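Local coordinates for protein glucose-resistance amylase regulator (Weissella paramesenteroides ATCC 33313, PDB 4RK6) that binds alpha-D-glucopyranose in the cleft of its sugar-binding domain and, as a LacI-family regulator, probably controls transcription by binding DNA, at residues G175-T180 with L204-D210; P216-V222 with D278-N282; M114-D119 with S152-H156. One frame throughout, in Å; residues are numbered along the deposited sequence.

Contact 1: residues G175-T180 with L204-D210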
loop_
_atom_site.group_PDB
_atom_site.type_symbol
_atom_site.label_atom_id
_atom_site.label_comp_id
_atom_site.label_asym_id
_atom_site.label_seq_id
_atom_site.Cartn_x
_atom_site.Cartn_y
_atom_site.Cartn_z
ATOM N N GLY A 175 -9.802 -12.906 -5.433
ATOM C CA GLY A 175 -11.073 -12.400 -5.913
ATOM C C GLY A 175 -11.319 -12.694 -7.390
ATOM O O GLY A 175 -12.426 -13.059 -7.786
ATOM N N TYR A 176 -10.295 -12.477 -8.203
ATOM C CA TYR A 176 -10.410 -12.659 -9.640
ATOM C C TYR A 176 -10.702 -14.118 -9.981
ATOM O O TYR A 176 -11.601 -14.428 -10.789
ATOM C CB TYR A 176 -9.130 -12.210 -10.336
ATOM C CG TYR A 176 -9.330 -11.978 -11.817
ATOM C CD1 TYR A 176 -9.298 -13.039 -12.719
ATOM C CD2 TYR A 176 -9.575 -10.702 -12.320
ATOM C CE1 TYR A 176 -9.501 -12.828 -14.075
ATOM C CE2 TYR A 176 -9.785 -10.482 -13.669
ATOM C CZ TYR A 176 -9.747 -11.554 -14.551
ATOM O OH TYR A 176 -9.974 -11.345 -15.894
ATOM N N THR A 177 -9.940 -15.011 -9.360
ATOM C CA THR A 177 -10.067 -16.444 -9.672
ATOM C C THR A 177 -11.334 -17.067 -9.125
ATOM O O THR A 177 -11.812 -18.074 -9.672
ATOM C CB THR A 177 -8.830 -17.270 -9.215
ATOM O OG1 THR A 177 -8.659 -17.237 -7.789
ATOM C CG2 THR A 177 -7.570 -16.783 -9.888
ATOM N N SER A 178 -11.891 -16.502 -8.054
ATOM C CA SER A 178 -13.060 -17.106 -7.426
ATOM C C SER A 178 -14.183 -17.327 -8.435
ATOM O O SER A 178 -14.804 -18.387 -8.468
ATOM C CB SER A 178 -13.567 -16.250 -6.256
ATOM O OG SER A 178 -14.058 -14.994 -6.700
ATOM N N VAL A 179 -14.468 -16.313 -9.238
ATOM C CA VAL A 179 -15.632 -16.363 -10.139
ATOM C C VAL A 179 -15.281 -16.768 -11.561
ATOM O O VAL A 179 -16.155 -16.807 -12.413
ATOM C CB VAL A 179 -16.384 -15.016 -10.171
ATOM C CG1 VAL A 179 -17.065 -14.790 -8.841
ATOM C CG2 VAL A 179 -15.439 -13.864 -10.507
ATOM N N THR A 180 -14.017 -17.076 -11.811
ATOM C CA THR A 180 -13.579 -17.549 -13.125
ATOM C C THR A 180 -13.198 -19.031 -13.062
ATOM O O THR A 180 -13.717 -19.829 -13.826
ATOM C CB THR A 180 -12.410 -16.699 -13.661
ATOM O OG1 THR A 180 -11.383 -16.618 -12.672
ATOM C CG2 THR A 180 -12.884 -15.299 -13.980
ATOM N N LEU A 204 -12.828 -9.242 -7.960
ATOM C CA LEU A 204 -14.163 -9.629 -8.393
ATOM C C LEU A 204 -14.725 -8.671 -9.455
ATOM O O LEU A 204 -15.278 -9.108 -10.481
ATOM C CB LEU A 204 -15.102 -9.629 -7.199
ATOM C CG LEU A 204 -14.930 -10.810 -6.234
ATOM C CD1 LEU A 204 -15.602 -10.480 -4.915
ATOM C CD2 LEU A 204 -15.550 -12.051 -6.835
ATOM N N ILE A 205 -14.586 -7.364 -9.225
ATOM C CA ILE A 205 -15.058 -6.379 -10.194
ATOM C C ILE A 205 -14.394 -6.604 -11.555
ATOM O O ILE A 205 -15.069 -6.641 -12.600
ATOM C CB ILE A 205 -14.775 -4.947 -9.710
ATOM C CG1 ILE A 205 -15.762 -4.564 -8.607
ATOM C CG2 ILE A 205 -14.838 -3.966 -10.882
ATOM C CD1 ILE A 205 -15.446 -3.214 -8.000
ATOM N N ASN A 206 -13.081 -6.769 -11.546
ATOM C CA ASN A 206 -12.360 -6.930 -12.800
ATOM C C ASN A 206 -12.689 -8.239 -13.497
ATOM O O ASN A 206 -12.753 -8.259 -14.724
ATOM C CB ASN A 206 -10.846 -6.758 -12.609
ATOM C CG ASN A 206 -10.451 -5.304 -12.504
ATOM O OD1 ASN A 206 -11.289 -4.425 -12.643
ATOM N ND2 ASN A 206 -9.189 -5.040 -12.276
ATOM N N ALA A 207 -12.872 -9.321 -12.737
ATOM C CA ALA A 207 -13.190 -10.608 -13.361
ATOM C C ALA A 207 -14.524 -10.477 -14.067
ATOM O O ALA A 207 -14.692 -10.941 -15.204
ATOM C CB ALA A 207 -13.225 -11.728 -12.338
HETATM N N MSE A 208 -15.480 -9.815 -13.415
HETATM C CA MSE A 208 -16.804 -9.647 -14.045
HETATM C C MSE A 208 -16.681 -8.815 -15.298
HETATM O O MSE A 208 -17.197 -9.217 -16.376
HETATM C CB MSE A 208 -17.852 -9.038 -13.103
HETATM C CG MSE A 208 -18.106 -9.825 -11.811
HETATM SE SE MSE A 208 -18.539 -11.753 -12.062
HETATM C CE MSE A 208 -20.352 -11.388 -12.695
ATOM N N SER A 209 -16.012 -7.663 -15.193
ATOM C CA SER A 209 -15.861 -6.733 -16.343
ATOM C C SER A 209 -15.151 -7.372 -17.523
ATOM O O SER A 209 -15.519 -7.123 -18.670
ATOM C CB SER A 209 -15.073 -5.469 -15.957
ATOM O OG SER A 209 -15.753 -4.739 -14.972
ATOM N N ASP A 210 -14.137 -8.178 -17.229
ATOM C CA ASP A 210 -13.318 -8.824 -18.271
ATOM C C ASP A 210 -14.073 -9.938 -19.003
ATOM O O ASP A 210 -13.617 -10.404 -20.054
ATOM C CB ASP A 210 -12.053 -9.429 -17.663
ATOM C CG ASP A 210 -11.016 -8.383 -17.230
ATOM O OD1 ASP A 210 -11.137 -7.182 -17.564
ATOM O OD2 ASP A 210 -10.018 -8.813 -16.616
#

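Contact 2: residues P216-V222 with D278-N282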
loop_
_atom_site.group_PDB
_atom_site.type_symbol
_atom_site.label_atom_id
_atom_site.label_comp_id
_atom_site.label_asym_id
_atom_site.label_seq_id
_atom_site.Cartn_x
_atom_site.Cartn_y
_atom_site.Cartn_z
ATOM N N PRO A 216 -23.004 -3.792 -10.129
ATOM C CA PRO A 216 -23.647 -4.873 -9.345
ATOM C C PRO A 216 -24.705 -5.713 -10.078
ATOM O O PRO A 216 -25.219 -6.664 -9.499
ATOM C CB PRO A 216 -24.333 -4.108 -8.220
ATOM C CG PRO A 216 -24.687 -2.802 -8.849
ATOM C CD PRO A 216 -23.526 -2.462 -9.758
ATOM N N GLU A 217 -25.001 -5.379 -11.330
ATOM C CA GLU A 217 -26.097 -6.039 -12.075
ATOM C C GLU A 217 -25.947 -7.550 -12.011
ATOM O O GLU A 217 -26.924 -8.266 -11.827
ATOM C CB GLU A 217 -26.111 -5.594 -13.555
ATOM C CG GLU A 217 -26.667 -4.199 -13.826
ATOM C CD GLU A 217 -25.918 -3.080 -13.112
ATOM O OE1 GLU A 217 -26.595 -2.249 -12.468
ATOM O OE2 GLU A 217 -24.661 -3.029 -13.172
ATOM N N ASP A 218 -24.714 -8.035 -12.182
ATOM C CA ASP A 218 -24.447 -9.468 -12.289
ATOM C C ASP A 218 -23.852 -10.088 -11.038
ATOM O O ASP A 218 -23.675 -11.298 -10.980
ATOM C CB ASP A 218 -23.534 -9.720 -13.484
ATOM C CG ASP A 218 -24.168 -9.273 -14.796
ATOM O OD1 ASP A 218 -25.334 -9.652 -15.040
ATOM O OD2 ASP A 218 -23.524 -8.534 -15.567
ATOM N N LEU A 219 -23.530 -9.256 -10.052
ATOM C CA LEU A 219 -22.950 -9.686 -8.772
ATOM C C LEU A 219 -22.834 -8.484 -7.862
ATOM O O LEU A 219 -22.181 -7.511 -8.230
ATOM C CB LEU A 219 -21.549 -10.287 -8.940
ATOM C CG LEU A 219 -20.871 -10.724 -7.634
ATOM C CD1 LEU A 219 -21.602 -11.891 -6.997
ATOM C CD2 LEU A 219 -19.384 -11.054 -7.840
ATOM N N SER A 220 -23.467 -8.554 -6.692
ATOM C CA SER A 220 -23.296 -7.551 -5.651
ATOM C C SER A 220 -22.062 -7.869 -4.797
ATOM O O SER A 220 -21.744 -9.038 -4.573
ATOM C CB SER A 220 -24.562 -7.497 -4.781
ATOM O OG SER A 220 -25.646 -6.888 -5.488
ATOM N N ILE A 221 -21.376 -6.830 -4.301
ATOM C CA ILE A 221 -20.170 -7.033 -3.521
ATOM C C ILE A 221 -20.175 -6.100 -2.325
ATOM O O ILE A 221 -20.509 -4.913 -2.464
ATOM C CB ILE A 221 -18.872 -6.777 -4.344
ATOM C CG1 ILE A 221 -18.781 -7.671 -5.573
ATOM C CG2 ILE A 221 -17.618 -6.983 -3.494
ATOM C CD1 ILE A 221 -17.682 -7.213 -6.520
ATOM N N VAL A 222 -19.794 -6.641 -1.170
ATOM C CA VAL A 222 -19.443 -5.837 0.001
ATOM C C VAL A 222 -18.060 -6.277 0.463
ATOM O O VAL A 222 -17.788 -7.476 0.576
ATOM C CB VAL A 222 -20.449 -5.964 1.165
ATOM C CG1 VAL A 222 -19.983 -5.125 2.352
ATOM C CG2 VAL A 222 -21.844 -5.548 0.741
ATOM N N ASP A 278 -21.722 1.857 -4.408
ATOM C CA ASP A 278 -22.353 1.561 -5.700
ATOM C C ASP A 278 -22.305 0.097 -6.140
ATOM O O ASP A 278 -22.658 -0.226 -7.267
ATOM C CB ASP A 278 -21.725 2.458 -6.779
ATOM C CG ASP A 278 -21.977 3.930 -6.522
ATOM O OD1 ASP A 278 -23.095 4.280 -6.110
ATOM O OD2 ASP A 278 -21.065 4.739 -6.724
ATOM N N SER A 279 -21.938 -0.802 -5.240
ATOM C CA SER A 279 -21.692 -2.186 -5.630
ATOM C C SER A 279 -22.725 -3.195 -5.146
ATOM O O SER A 279 -22.469 -4.396 -5.218
ATOM C CB SER A 279 -20.285 -2.622 -5.180
ATOM O OG SER A 279 -20.169 -2.654 -3.773
ATOM N N VAL A 280 -23.889 -2.724 -4.672
ATOM C CA VAL A 280 -24.953 -3.635 -4.247
ATOM C C VAL A 280 -26.285 -3.301 -4.905
ATOM O O VAL A 280 -26.716 -2.161 -4.906
ATOM C CB VAL A 280 -25.127 -3.627 -2.703
ATOM C CG1 VAL A 280 -26.230 -4.582 -2.294
ATOM C CG2 VAL A 280 -23.805 -4.012 -2.029
ATOM N N LEU A 281 -26.945 -4.328 -5.414
ATOM C CA LEU A 281 -28.260 -4.207 -6.043
ATOM C C LEU A 281 -29.326 -4.765 -5.099
ATOM O O LEU A 281 -29.115 -5.794 -4.450
ATOM C CB LEU A 281 -28.256 -5.011 -7.345
ATOM C CG LEU A 281 -29.357 -4.718 -8.370
ATOM C CD1 LEU A 281 -29.101 -3.381 -9.045
ATOM C CD2 LEU A 281 -29.447 -5.839 -9.404
ATOM N N ASN A 282 -30.453 -4.067 -5.012
ATOM C CA ASN A 282 -31.637 -4.592 -4.339
ATOM C C ASN A 282 -32.379 -5.528 -5.303
ATOM O O ASN A 282 -32.805 -5.099 -6.380
ATOM C CB ASN A 282 -32.547 -3.444 -3.901
ATOM C CG ASN A 282 -33.752 -3.927 -3.102
ATOM O OD1 ASN A 282 -34.674 -4.492 -3.650
ATOM N ND2 ASN A 282 -33.724 -3.730 -1.797
#

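Contact 3: residues M114-D119 with S152-H156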
loop_
_atom_site.group_PDB
_atom_site.type_symbol
_atom_site.label_atom_id
_atom_site.label_comp_id
_atom_site.label_asym_id
_atom_site.label_seq_id
_atom_site.Cartn_x
_atom_site.Cartn_y
_atom_site.Cartn_z
HETATM N N MSE A 114 -19.320 -8.937 10.394
HETATM C CA MSE A 114 -19.881 -9.917 9.461
HETATM C C MSE A 114 -21.377 -9.939 9.499
HETATM O O MSE A 114 -22.042 -9.994 8.461
HETATM C CB MSE A 114 -19.373 -11.316 9.759
HETATM C CG MSE A 114 -19.897 -12.343 8.765
HETATM SE SE MSE A 114 -19.136 -12.042 6.966
HETATM C CE MSE A 114 -17.283 -12.392 7.450
ATOM N N ASN A 115 -21.935 -9.924 10.697
ATOM C CA ASN A 115 -23.363 -9.938 10.835
ATOM C C ASN A 115 -24.038 -8.689 10.234
ATOM O O ASN A 115 -25.099 -8.801 9.640
ATOM C CB ASN A 115 -23.737 -10.120 12.290
ATOM C CG ASN A 115 -25.177 -10.456 12.457
ATOM O OD1 ASN A 115 -25.642 -11.492 11.977
ATOM N ND2 ASN A 115 -25.921 -9.560 13.102
ATOM N N SER A 116 -23.406 -7.527 10.338
ATOM C CA SER A 116 -23.939 -6.315 9.717
ATOM C C SER A 116 -24.009 -6.475 8.196
ATOM O O SER A 116 -24.918 -6.012 7.566
ATOM C CB SER A 116 -23.128 -5.070 10.102
ATOM O OG SER A 116 -21.885 -4.988 9.415
ATOM N N ILE A 117 -23.036 -7.148 7.607
ATOM C CA ILE A 117 -23.011 -7.273 6.152
ATOM C C ILE A 117 -24.089 -8.248 5.694
ATOM O O ILE A 117 -24.803 -7.987 4.759
ATOM C CB ILE A 117 -21.634 -7.753 5.639
ATOM C CG1 ILE A 117 -20.546 -6.732 5.999
ATOM C CG2 ILE A 117 -21.703 -8.021 4.145
ATOM C CD1 ILE A 117 -19.137 -7.250 5.786
ATOM N N VAL A 118 -24.191 -9.383 6.381
ATOM C CA VAL A 118 -25.177 -10.389 6.039
ATOM C C VAL A 118 -26.573 -9.811 6.224
ATOM O O VAL A 118 -27.438 -9.981 5.379
ATOM C CB VAL A 118 -24.971 -11.647 6.908
ATOM C CG1 VAL A 118 -26.166 -12.584 6.793
ATOM C CG2 VAL A 118 -23.705 -12.360 6.520
ATOM N N ASP A 119 -26.790 -9.089 7.321
ATOM C CA ASP A 119 -28.092 -8.468 7.555
ATOM C C ASP A 119 -28.510 -7.513 6.422
ATOM O O ASP A 119 -29.647 -7.529 5.942
ATOM C CB ASP A 119 -28.087 -7.726 8.885
ATOM C CG ASP A 119 -29.466 -7.601 9.466
ATOM O OD1 ASP A 119 -30.113 -8.639 9.720
ATOM O OD2 ASP A 119 -29.909 -6.461 9.647
ATOM N N SER A 152 -23.760 -16.355 10.977
ATOM C CA SER A 152 -24.703 -15.296 10.649
ATOM C C SER A 152 -25.768 -15.769 9.644
ATOM O O SER A 152 -26.955 -15.472 9.793
ATOM C CB SER A 152 -23.969 -14.052 10.120
ATOM O OG SER A 152 -24.908 -13.029 9.832
HETATM N N MSE A 153 -25.346 -16.503 8.626
HETATM C CA MSE A 153 -26.257 -16.977 7.604
HETATM C C MSE A 153 -27.254 -17.917 8.243
HETATM O O MSE A 153 -28.453 -17.818 7.990
HETATM C CB MSE A 153 -25.524 -17.677 6.466
HETATM C CG MSE A 153 -24.653 -16.730 5.626
HETATM SE SE MSE A 153 -25.757 -15.694 4.392
HETATM C CE MSE A 153 -26.062 -17.062 3.012
ATOM N N THR A 154 -26.764 -18.831 9.077
ATOM C CA THR A 154 -27.671 -19.774 9.736
ATOM C C THR A 154 -28.547 -19.093 10.806
ATOM O O THR A 154 -29.711 -19.463 10.938
ATOM C CB THR A 154 -26.919 -21.005 10.282
ATOM O OG1 THR A 154 -25.924 -20.605 11.216
ATOM C CG2 THR A 154 -26.241 -21.763 9.172
ATOM N N ASP A 155 -28.027 -18.077 11.518
ATOM C CA ASP A 155 -28.846 -17.248 12.447
ATOM C C ASP A 155 -30.032 -16.579 11.729
ATOM O O ASP A 155 -31.066 -16.309 12.336
ATOM C CB ASP A 155 -28.025 -16.125 13.092
ATOM C CG ASP A 155 -27.070 -16.601 14.193
ATOM O OD1 ASP A 155 -27.174 -17.722 14.711
ATOM O OD2 ASP A 155 -26.190 -15.802 14.562
ATOM N N HIS A 156 -29.858 -16.289 10.439
ATOM C CA HIS A 156 -30.888 -15.679 9.585
ATOM C C HIS A 156 -31.772 -16.722 8.875
ATOM O O HIS A 156 -32.509 -16.398 7.931
ATOM C CB HIS A 156 -30.213 -14.763 8.534
ATOM C CG HIS A 156 -29.761 -13.441 9.073
ATOM N ND1 HIS A 156 -28.555 -13.264 9.720
ATOM C CD2 HIS A 156 -30.353 -12.222 9.040
ATOM C CE1 HIS A 156 -28.425 -11.994 10.067
ATOM N NE2 HIS A 156 -29.506 -11.343 9.673
HETATM O O HOH W 1 -27.087 -13.004 13.800
#

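Contact 1: residues G175-T180 with L204-D210
Tyr176 lays its ring over Ala207, the methyl CB sitting 3.8 Å from the ring centroid, a CH-pi contact over the middle of the face. CG is anti to the backbone N (chi1 -163°), which brings the ring round to the neighbouring helix although the CB of Tyr176 starts out away from it. Beyond the ring, the phenol OH donates to Asp210 OD2 at 2.6 Å, using the anti lone pair of that oxygen; the carboxylate plane is turned 55° from the ring. Asp210 OD1 is taken up by a salt bridge to Arg234 of the second subunit, whose side chain also packs on Tyr176, placing this edge of the contact at the dimer interface. Helices 172-182 and 198-210 are neighbours on one side of the sheet in the periplasmic-binding-protein-like fold, and their segments come within 7.6 Å, axis to axis, at a crossing angle of -45°. Gly175 permits the near approach at the start of both segments, its CA lying 4.8 Å from that of Leu204. There Leu204 CD2 rests against Val179 CG1, at 3.7 Å, and against Gly175 O and Ser178 OG. Ser178 OG is itself turned back to donate to Gly175 O. The other Val179 methyl, CG2, meets Ala207 CB at 3.6 Å and the selenium of selenomethionine Met208 farther along.

Contact 2: residues P216-V222 with D278-N282
The C-terminal tail, after strand 267-275, runs against the start of strand 220-223 in the sheet of the periplasmic-binding-protein-like fold. Ser279 grips Ile221 at both ends of its backbone: Ile221 N donates to Ser279 O at 2.8 Å with a nearly straight N-H...O angle of 164°, and Ser279 OG donates to Ile221 O at 2.6 Å. The hydroxyl gets there by standing between its own backbone N and carbonyl carbon (chi1 66°), and it also bonds the backbone N of Thr238, so one buried serine ties the tail to two strands. One residue back on the strand, and two on along the tail, the side chain of Ser220 stands in for a backbone acceptor, its OG receiving Leu281 N at 2.9 Å and 173°. Hydrophobic cover lies at both ends. Val280 CG2 meets Val222 CG2 at 3.7 Å, next to Tyr120 and Leu121 of helix 110-123. Pro216, which follows a cis peptide bond, sets its ring against the tail backbone, with CB 3.5 Å from Ser279 O and CD equally near Asp278 O; the same CB touches Leu281 CB at 4.1 Å. On its other side strand 220-223 hydrogen-bonds through Ser220 and Val222 to strand 192-195. The arrangement is that of a C-terminal tail pinned, by mixed backbone and serine bonds, to the entrance of a parallel beta strand in a Rossmann-like alpha/beta subdomain.

Contact 3: residues M114-D119 with S152-H156
His156, the first residue beyond the end of helix 144-155, reaches across to helix 110-123. From CB, which points toward the other helix, CG is set anti to the carbonyl carbon (chi1 -77°), and the ring lies with both nitrogens engaged. ND1 turns back to its own helix and donates to Ser152 O at 2.7 Å, from above the carbonyl plane; the backbone N of His156 reaches the same oxygen from the opposite face. CE1 faces the amide oxygen of Asn115, OD1, which lies at the ring edge 3.4 Å away. NE2, at the tip, donates to Asp119 OD1 at 2.8 Å with an angle of 168°, with CD2 beside the same Asp119 oxygen; the acceptor lies in the ring plane and offers its anti lone pair, while the carboxylate is turned 50° from the ring. Over one face of the imidazole sits Val118 CG1, 4.2 Å from the ring centroid, and that methyl also meets the selenium of selenomethionine Met153. Asn115 OD1 has work besides: it accepts from Ser152 OG at 2.7 Å and from a water that bridges to Asp155 OD2. Ser152 OG is pressed close to Val118 CB as it makes that bond. Two helices flanking the same face of the sheet are thus clasped in the periplasmic-binding-protein-like fold, with Val118 also resting on Ile194 of strand 192-195. Ser152 O can only accept, and Asp119 OD1 is most simply read as an acceptor too, so His156 probably carries a proton on both nitrogens and is cationic; Asp119 beside NE2 would be expected to stabilise that charge and raise the pKa of the imidazole, making the link between the helices a charge-assisted one.

Overall arrangement
All three contacts gather around one sheet, that of the subdomain containing strands 192-195 and 220-223. Contact 1 is the most buried; contacts 2 and 3 are partly buried. Contacts 1 and 3 each join two helices, but separate pairs, and do not touch, their nearest atoms being about 11 Å apart. Contact 2 lies between them: Ile221 CD1 packs on Leu204 CB of contact 1 at 3.6 Å, and Val222 CG1 on Ile117 CG2 of contact 3 at 3.8 Å. Apolar helix packing with one polar edge at the subunit interface marks contact 1, backbone and serine bonds contact 2, and a polar histidine network, partly water-linked, contact 3.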